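Serine acetyltransferase (Bacteroides vulgatus ATCC 8482, PDB 3F1X) probably transfers an acetyl group to serine, as in serine acetyltransferases, the enzymes that start cysteine biosynthesis. Local coordinates at residues 85-90 with 113-118; 160-165 with 183-188; 56-61 with 149-154. All blocks are in the same frame, centred on the assembly; numbering follows the deposited sequence.

All three contacts lie in the helical part that precedes the short parallel strands. Contact 3 opens first, at 56-61, and closes at 149-154, 88 residues apart; contact 1 forms entirely within that span, and contact 2 follows both, each of these two bridging about twenty residues. Between centres the distances are about 19 Å (contacts 1 and 2), 16 Å (2 and 3) and 26 Å (1 and 3); nearest atoms stay about 9, 7 and 18 Å apart, so none touches another. Helices 147-153 and 155-171 follow each other and link contacts 3 and 2. From contact 2, helix 177-189 leads into strand 192-193. All three lie beside other subunits, so this helical region also borders subunit interfaces.

Contact 1: 85-90 with 113-118; sequences EQILAG and SLLAAR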
# COMPACT_ATOMS: atom_id res chain seq x y z
N GLU A 85 -21.23 -9.40 0.84
CA GLU A 85 -20.27 -10.47 1.05
C GLU A 85 -20.07 -10.84 2.52
O GLU A 85 -19.99 -12.01 2.85
CB GLU A 85 -18.92 -10.08 0.44
CG GLU A 85 -17.90 -11.21 0.39
CD GLU A 85 -18.33 -12.34 -0.54
OE1 GLU A 85 -18.86 -12.04 -1.63
OE2 GLU A 85 -18.12 -13.52 -0.18
N GLN A 86 -20.02 -9.84 3.40
CA GLN A 86 -19.80 -10.11 4.81
C GLN A 86 -21.02 -10.74 5.46
O GLN A 86 -20.90 -11.59 6.34
CB GLN A 86 -19.40 -8.84 5.54
CG GLN A 86 -18.02 -8.35 5.15
CD GLN A 86 -16.98 -9.46 5.21
OE1 GLN A 86 -16.40 -9.84 4.19
NE2 GLN A 86 -16.75 -9.98 6.41
N ILE A 87 -22.20 -10.31 5.03
CA ILE A 87 -23.42 -10.88 5.56
C ILE A 87 -23.45 -12.35 5.11
O ILE A 87 -23.84 -13.23 5.88
CB ILE A 87 -24.66 -10.11 5.06
CG1 ILE A 87 -24.72 -8.74 5.73
CG2 ILE A 87 -25.92 -10.92 5.34
CD1 ILE A 87 -25.86 -7.85 5.28
N LEU A 88 -23.02 -12.60 3.88
CA LEU A 88 -22.99 -13.97 3.37
C LEU A 88 -22.04 -14.81 4.23
O LEU A 88 -22.32 -15.97 4.55
CB LEU A 88 -22.54 -13.99 1.91
CG LEU A 88 -22.51 -15.36 1.21
CD1 LEU A 88 -23.90 -15.95 1.17
CD2 LEU A 88 -21.96 -15.20 -0.20
N ALA A 89 -20.91 -14.22 4.61
CA ALA A 89 -19.94 -14.93 5.44
C ALA A 89 -20.55 -15.25 6.81
O ALA A 89 -20.35 -16.34 7.36
CB ALA A 89 -18.67 -14.10 5.61
N GLY A 90 -21.31 -14.30 7.35
CA GLY A 90 -21.95 -14.50 8.64
C GLY A 90 -22.95 -15.64 8.60
O GLY A 90 -22.94 -16.52 9.47
N SER A 113 -27.72 -10.22 -0.21
CA SER A 113 -27.82 -8.93 -0.88
C SER A 113 -29.07 -8.15 -0.46
O SER A 113 -29.03 -6.93 -0.32
CB SER A 113 -27.79 -9.11 -2.41
OG SER A 113 -28.83 -9.96 -2.85
N LEU A 114 -30.18 -8.86 -0.24
CA LEU A 114 -31.41 -8.19 0.18
C LEU A 114 -31.26 -7.67 1.63
O LEU A 114 -31.70 -6.57 1.95
CB LEU A 114 -32.60 -9.14 0.06
CG LEU A 114 -33.99 -8.54 0.30
CD1 LEU A 114 -34.17 -7.29 -0.55
CD2 LEU A 114 -35.05 -9.57 -0.05
N LEU A 115 -30.63 -8.47 2.49
CA LEU A 115 -30.42 -8.05 3.86
C LEU A 115 -29.52 -6.81 3.86
O LEU A 115 -29.76 -5.86 4.59
CB LEU A 115 -29.76 -9.17 4.68
CG LEU A 115 -30.58 -10.42 5.02
CD1 LEU A 115 -29.73 -11.39 5.83
CD2 LEU A 115 -31.81 -10.02 5.83
N ALA A 116 -28.50 -6.82 3.00
CA ALA A 116 -27.59 -5.69 2.91
C ALA A 116 -28.35 -4.45 2.46
O ALA A 116 -28.12 -3.35 2.98
CB ALA A 116 -26.46 -6.00 1.94
N ALA A 117 -29.26 -4.61 1.51
CA ALA A 117 -30.05 -3.48 1.03
C ALA A 117 -31.00 -3.01 2.14
O ALA A 117 -31.21 -1.81 2.32
CB ALA A 117 -30.83 -3.88 -0.22
N ARG A 118 -31.57 -3.96 2.88
CA ARG A 118 -32.48 -3.64 3.98
C ARG A 118 -31.73 -2.79 5.01
O ARG A 118 -32.26 -1.81 5.54
CB ARG A 118 -32.99 -4.91 4.66
CG ARG A 118 -33.83 -5.85 3.77
CD ARG A 118 -35.21 -5.28 3.46
NE ARG A 118 -36.00 -6.18 2.62
CZ ARG A 118 -37.21 -5.88 2.14
NH1 ARG A 118 -37.76 -4.70 2.41
NH2 ARG A 118 -37.86 -6.75 1.37
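Ile87 meets Leu115 and Ala116 through two branches set by its torsions: chi1 of -72° leaves CG2 anti to the backbone N, and an extended chi2 of 177° carries CD1 outward to the facing helix. The CD1 methyl ends against the backbone of Ala116, with Ile87 CD1 lying 3.6 Å from Ala116 N. It also touches the small side chain there, at 3.9 Å between Ile87 CD1 and Ala116 CB. The other branch serves a different neighbour, since Ile87 CG2 stands 3.9 Å from Leu115 CD1. Those two methyls do the touching, and the side chains that carry them pass at a slant. Because Ala116 has nothing beyond CB, the isoleucine can reach the helix backbone, and the CA atoms of Ile87 and Ala116 come within 7.2 Å of each other. Only 131 Å² is buried in all, which fits a contact concentrated on one inserted side chain.

Ile87 also packs on Ala112, one turn earlier in helix 109-120, while Ala116 touches Leu83 and Thr84 of helix 68-93. Glu85 forms a salt bridge with Arg109. Tyr6 of the second subunit packs on Ser113 and Ala117. Such close apolar packing of an isoleucine against a leucine and alanines is ordinary helix-to-helix core packing, here within the helical region that precedes the left-handed parallel beta-helix expected of this family.

Contact 2: 160-165 with 183-188; sequences ISNYRI and EMAHSE
Asn162 sets its flat amide beside the methyl of Ala185, so that a polar group and a small apolar one share the interface. The methyl sits along the CB-CG-ND2 side of the amide, raised from its plane: Ala185 CB is 3.8 Å from Asn162 ND2. The aliphatic part joins in, with Asn162 CB 3.7 Å from Ala185 CB. Both CB atoms are directed at the opposing helix, and the CA atoms of Asn162 and Ala185 are 6.4 Å apart, a close approach permitted by the short alanine. With chi1 at -85°, CG sits beside the backbone N of Asn162, and the amide nitrogen extends toward helix 177-189. There Asn162 ND2 passes Met184, modelled as selenomethionine, at 4.3 Å from its CB.

Two hydrogen bonds engage the same nitrogen. Asn162 ND2 donates to the backbone O of Ile181 and to a water 2.8 Å away; that water donates in turn to Glu188 OE2 at 2.7 Å. The water thus links Asn162 to Glu188, which do not touch directly. Together with a weak hydrogen bond from Arg50 NH1 to OD1, these bonds would restrain the amide rotation.

Helix 39-53 flanks the pair, with Val46 on Asn162 and Tyr43 on Met184. On the same helix as Asn162, Tyr163 packs on Ile193 of strand 192-193, where helix 177-189 hands over to the parallel sheets.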
# COMPACT_ATOMS: atom_id res chain seq x y z
N ILE A 160 -20.65 4.29 19.68
CA ILE A 160 -22.10 4.31 19.63
C ILE A 160 -22.59 4.09 18.19
O ILE A 160 -23.58 3.40 17.96
CB ILE A 160 -22.65 5.65 20.19
CG1 ILE A 160 -22.32 5.74 21.68
CG2 ILE A 160 -24.17 5.74 20.00
CD1 ILE A 160 -22.56 7.11 22.27
N SER A 161 -21.88 4.66 17.22
CA SER A 161 -22.23 4.48 15.82
C SER A 161 -22.10 3.01 15.46
O SER A 161 -23.01 2.43 14.87
CB SER A 161 -21.32 5.32 14.92
OG SER A 161 -21.53 6.69 15.14
N ASN A 162 -20.96 2.41 15.81
CA ASN A 162 -20.72 1.00 15.51
C ASN A 162 -21.81 0.15 16.16
O ASN A 162 -22.33 -0.79 15.55
CB ASN A 162 -19.34 0.54 16.03
CG ASN A 162 -18.20 0.83 15.06
OD1 ASN A 162 -18.09 1.93 14.52
ND2 ASN A 162 -17.34 -0.16 14.84
N TYR A 163 -22.15 0.47 17.40
CA TYR A 163 -23.20 -0.24 18.12
C TYR A 163 -24.54 -0.19 17.39
O TYR A 163 -25.14 -1.23 17.11
CB TYR A 163 -23.40 0.34 19.53
CG TYR A 163 -24.77 0.03 20.07
CD1 TYR A 163 -25.12 -1.27 20.44
CD2 TYR A 163 -25.77 1.00 20.09
CE1 TYR A 163 -26.44 -1.59 20.81
CE2 TYR A 163 -27.08 0.69 20.46
CZ TYR A 163 -27.40 -0.60 20.81
OH TYR A 163 -28.71 -0.89 21.14
N ARG A 164 -25.02 1.01 17.08
CA ARG A 164 -26.31 1.12 16.39
C ARG A 164 -26.29 0.43 15.04
O ARG A 164 -27.30 -0.11 14.60
CB ARG A 164 -26.73 2.59 16.26
CG ARG A 164 -26.99 3.26 17.61
CD ARG A 164 -27.89 4.48 17.47
NE ARG A 164 -27.96 5.28 18.69
CZ ARG A 164 -28.61 4.92 19.80
NH1 ARG A 164 -29.25 3.76 19.85
NH2 ARG A 164 -28.61 5.72 20.85
N ILE A 165 -25.14 0.42 14.38
CA ILE A 165 -25.02 -0.25 13.10
C ILE A 165 -25.15 -1.77 13.32
O ILE A 165 -25.88 -2.46 12.61
CB ILE A 165 -23.67 0.06 12.43
CG1 ILE A 165 -23.68 1.48 11.87
CG2 ILE A 165 -23.38 -0.95 11.32
CD1 ILE A 165 -22.34 1.97 11.39
N GLU A 183 -16.90 -5.40 18.64
CA GLU A 183 -15.57 -5.67 19.18
C GLU A 183 -14.55 -4.79 18.47
O GLU A 183 -13.50 -4.47 19.03
CB GLU A 183 -15.21 -7.15 19.01
CG GLU A 183 -16.02 -8.07 19.92
CD GLU A 183 -15.74 -7.81 21.40
OE1 GLU A 183 -16.49 -8.35 22.24
OE2 GLU A 183 -14.77 -7.09 21.71
N MSE A 184 -14.88 -4.40 17.24
CA MSE A 184 -14.00 -3.52 16.47
C MSE A 184 -13.92 -2.17 17.17
O MSE A 184 -12.85 -1.57 17.30
CB MSE A 184 -14.55 -3.36 15.05
CG MSE A 184 -13.56 -3.72 13.96
SE MSE A 184 -14.35 -3.49 12.20
CE MSE A 184 -14.29 -1.56 12.11
N ALA A 185 -15.08 -1.67 17.61
CA ALA A 185 -15.15 -0.40 18.32
C ALA A 185 -14.47 -0.58 19.68
O ALA A 185 -13.79 0.31 20.16
CB ALA A 185 -16.61 0.01 18.53
N HIS A 186 -14.67 -1.76 20.27
CA HIS A 186 -14.10 -2.11 21.56
C HIS A 186 -12.58 -1.92 21.50
O HIS A 186 -11.97 -1.30 22.38
CB HIS A 186 -14.46 -3.56 21.88
CG HIS A 186 -14.02 -4.04 23.23
ND1 HIS A 186 -13.52 -3.19 24.19
CD2 HIS A 186 -14.04 -5.27 23.78
CE1 HIS A 186 -13.25 -3.88 25.29
NE2 HIS A 186 -13.56 -5.15 25.06
N SER A 187 -11.98 -2.43 20.44
CA SER A 187 -10.54 -2.34 20.23
C SER A 187 -10.08 -0.90 19.99
O SER A 187 -9.10 -0.47 20.58
CB SER A 187 -10.12 -3.21 19.03
OG SER A 187 -8.74 -3.04 18.73
N GLU A 188 -10.80 -0.18 19.14
CA GLU A 188 -10.44 1.20 18.80
C GLU A 188 -10.77 2.26 19.85
O GLU A 188 -10.16 3.33 19.86
CB GLU A 188 -11.10 1.61 17.48
CG GLU A 188 -10.74 0.75 16.27
CD GLU A 188 -11.24 1.35 14.95
OE1 GLU A 188 -10.77 2.45 14.59
OE2 GLU A 188 -12.08 0.71 14.28
O HOH W 1 -14.79 0.79 14.17

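Contact 3: 56-61 with 149-154; sequences GYFGNS and EIISCY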
# COMPACT_ATOMS: atom_id res chain seq x y z
N GLY A 56 -19.68 14.32 4.17
CA GLY A 56 -18.70 15.38 4.14
C GLY A 56 -17.71 15.36 5.30
O GLY A 56 -16.67 16.03 5.22
N TYR A 57 -18.01 14.63 6.36
CA TYR A 57 -17.10 14.55 7.51
C TYR A 57 -16.16 13.38 7.34
O TYR A 57 -14.97 13.48 7.65
CB TYR A 57 -17.87 14.40 8.82
CG TYR A 57 -18.33 15.71 9.39
CD1 TYR A 57 -19.57 16.25 9.07
CD2 TYR A 57 -17.50 16.45 10.24
CE1 TYR A 57 -19.97 17.49 9.58
CE2 TYR A 57 -17.89 17.68 10.75
CZ TYR A 57 -19.12 18.20 10.42
OH TYR A 57 -19.50 19.42 10.93
N PHE A 58 -16.71 12.27 6.87
CA PHE A 58 -15.94 11.07 6.62
C PHE A 58 -16.11 10.81 5.13
O PHE A 58 -15.42 9.98 4.55
CB PHE A 58 -16.52 9.88 7.41
CG PHE A 58 -16.32 9.97 8.89
CD1 PHE A 58 -15.09 9.64 9.46
CD2 PHE A 58 -17.36 10.38 9.72
CE1 PHE A 58 -14.89 9.72 10.85
CE2 PHE A 58 -17.18 10.46 11.12
CZ PHE A 58 -15.94 10.13 11.68
N GLY A 59 -17.03 11.57 4.54
CA GLY A 59 -17.35 11.44 3.12
C GLY A 59 -16.51 12.20 2.10
O GLY A 59 -16.77 12.07 0.91
N ASN A 60 -15.54 12.99 2.55
CA ASN A 60 -14.68 13.75 1.64
C ASN A 60 -13.55 14.43 2.40
O ASN A 60 -13.74 14.92 3.52
CB ASN A 60 -15.49 14.80 0.87
CG ASN A 60 -14.76 15.33 -0.35
OD1 ASN A 60 -13.54 15.51 -0.33
ND2 ASN A 60 -15.51 15.61 -1.41
N SER A 61 -12.36 14.48 1.79
CA SER A 61 -11.19 15.10 2.42
C SER A 61 -11.23 16.63 2.42
O SER A 61 -10.56 17.27 3.22
CB SER A 61 -9.93 14.63 1.70
OG SER A 61 -9.99 14.91 0.32
N GLU A 149 -16.43 18.76 15.79
CA GLU A 149 -15.31 18.22 16.54
C GLU A 149 -15.70 16.88 17.15
O GLU A 149 -14.89 15.96 17.24
CB GLU A 149 -14.88 19.18 17.65
CG GLU A 149 -13.78 18.62 18.56
CD GLU A 149 -13.33 19.59 19.65
OE1 GLU A 149 -14.11 19.89 20.57
OE2 GLU A 149 -12.16 20.04 19.58
N ILE A 150 -16.95 16.80 17.59
CA ILE A 150 -17.46 15.59 18.21
C ILE A 150 -17.51 14.43 17.23
O ILE A 150 -16.97 13.36 17.50
CB ILE A 150 -18.85 15.83 18.81
CG1 ILE A 150 -18.72 16.80 19.99
CG2 ILE A 150 -19.48 14.51 19.25
CD1 ILE A 150 -20.03 17.20 20.62
N ILE A 151 -18.15 14.65 16.09
CA ILE A 151 -18.27 13.61 15.07
C ILE A 151 -16.90 13.20 14.54
O ILE A 151 -16.64 12.01 14.30
CB ILE A 151 -19.11 14.11 13.87
CG1 ILE A 151 -20.54 14.40 14.32
CG2 ILE A 151 -19.09 13.07 12.74
CD1 ILE A 151 -21.39 15.04 13.26
N SER A 152 -16.03 14.19 14.37
CA SER A 152 -14.70 13.97 13.81
C SER A 152 -13.66 13.22 14.63
O SER A 152 -12.87 12.47 14.06
CB SER A 152 -14.11 15.31 13.36
OG SER A 152 -14.80 15.81 12.23
N CYS A 153 -13.63 13.39 15.95
CA CYS A 153 -12.63 12.68 16.74
C CYS A 153 -13.04 12.10 18.08
O CYS A 153 -12.23 11.42 18.72
CB CYS A 153 -11.40 13.56 16.93
SG CYS A 153 -11.61 14.97 18.04
N TYR A 154 -14.26 12.35 18.53
CA TYR A 154 -14.70 11.79 19.81
C TYR A 154 -14.87 10.28 19.66
O TYR A 154 -15.62 9.82 18.79
CB TYR A 154 -16.01 12.42 20.26
CG TYR A 154 -15.83 13.71 21.01
CD1 TYR A 154 -14.85 14.63 20.64
CD2 TYR A 154 -16.65 14.03 22.08
CE1 TYR A 154 -14.69 15.83 21.32
CE2 TYR A 154 -16.50 15.24 22.77
CZ TYR A 154 -15.52 16.13 22.39
OH TYR A 154 -15.38 17.32 23.06
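Ser152 OG is approached by two groups: it hydrogen-bonds to Gly148 O one turn back in its own helix, and the ring edge of Tyr57 comes up to it, with Tyr57 CD2 at 3.4 Å. The chi1 of -69° leaves OG beside the backbone N of Ser152, turned back along the helix to the carbonyl it bonds. The oxygen lies near the plane of the tyrosine ring, so it meets ring C-H groups and not the face.

Phe58 uses its edge in the same way on another oxygen. Phe58 CZ is 3.3 Å from Ile151 O, which lies near the ring plane, and Phe58 CE2 is 3.6 Å from Ile151 CG2. That methyl is shared, since Tyr57 CB lies 4.3 Å from it. Ile151 also touches Val134 of helix 123-139 and Phe27 of the second subunit, whose His30 packs on Tyr57.

Two aromatic edges thus set weakly positive ring hydrogens against a hydroxyl and a carbonyl oxygen, while one isoleucine methyl provides the apolar part. Within these two segments the loop probably rests on helix 147-153 through van der Waals contact and weak C-H to oxygen attraction, without direct strong polar bonds.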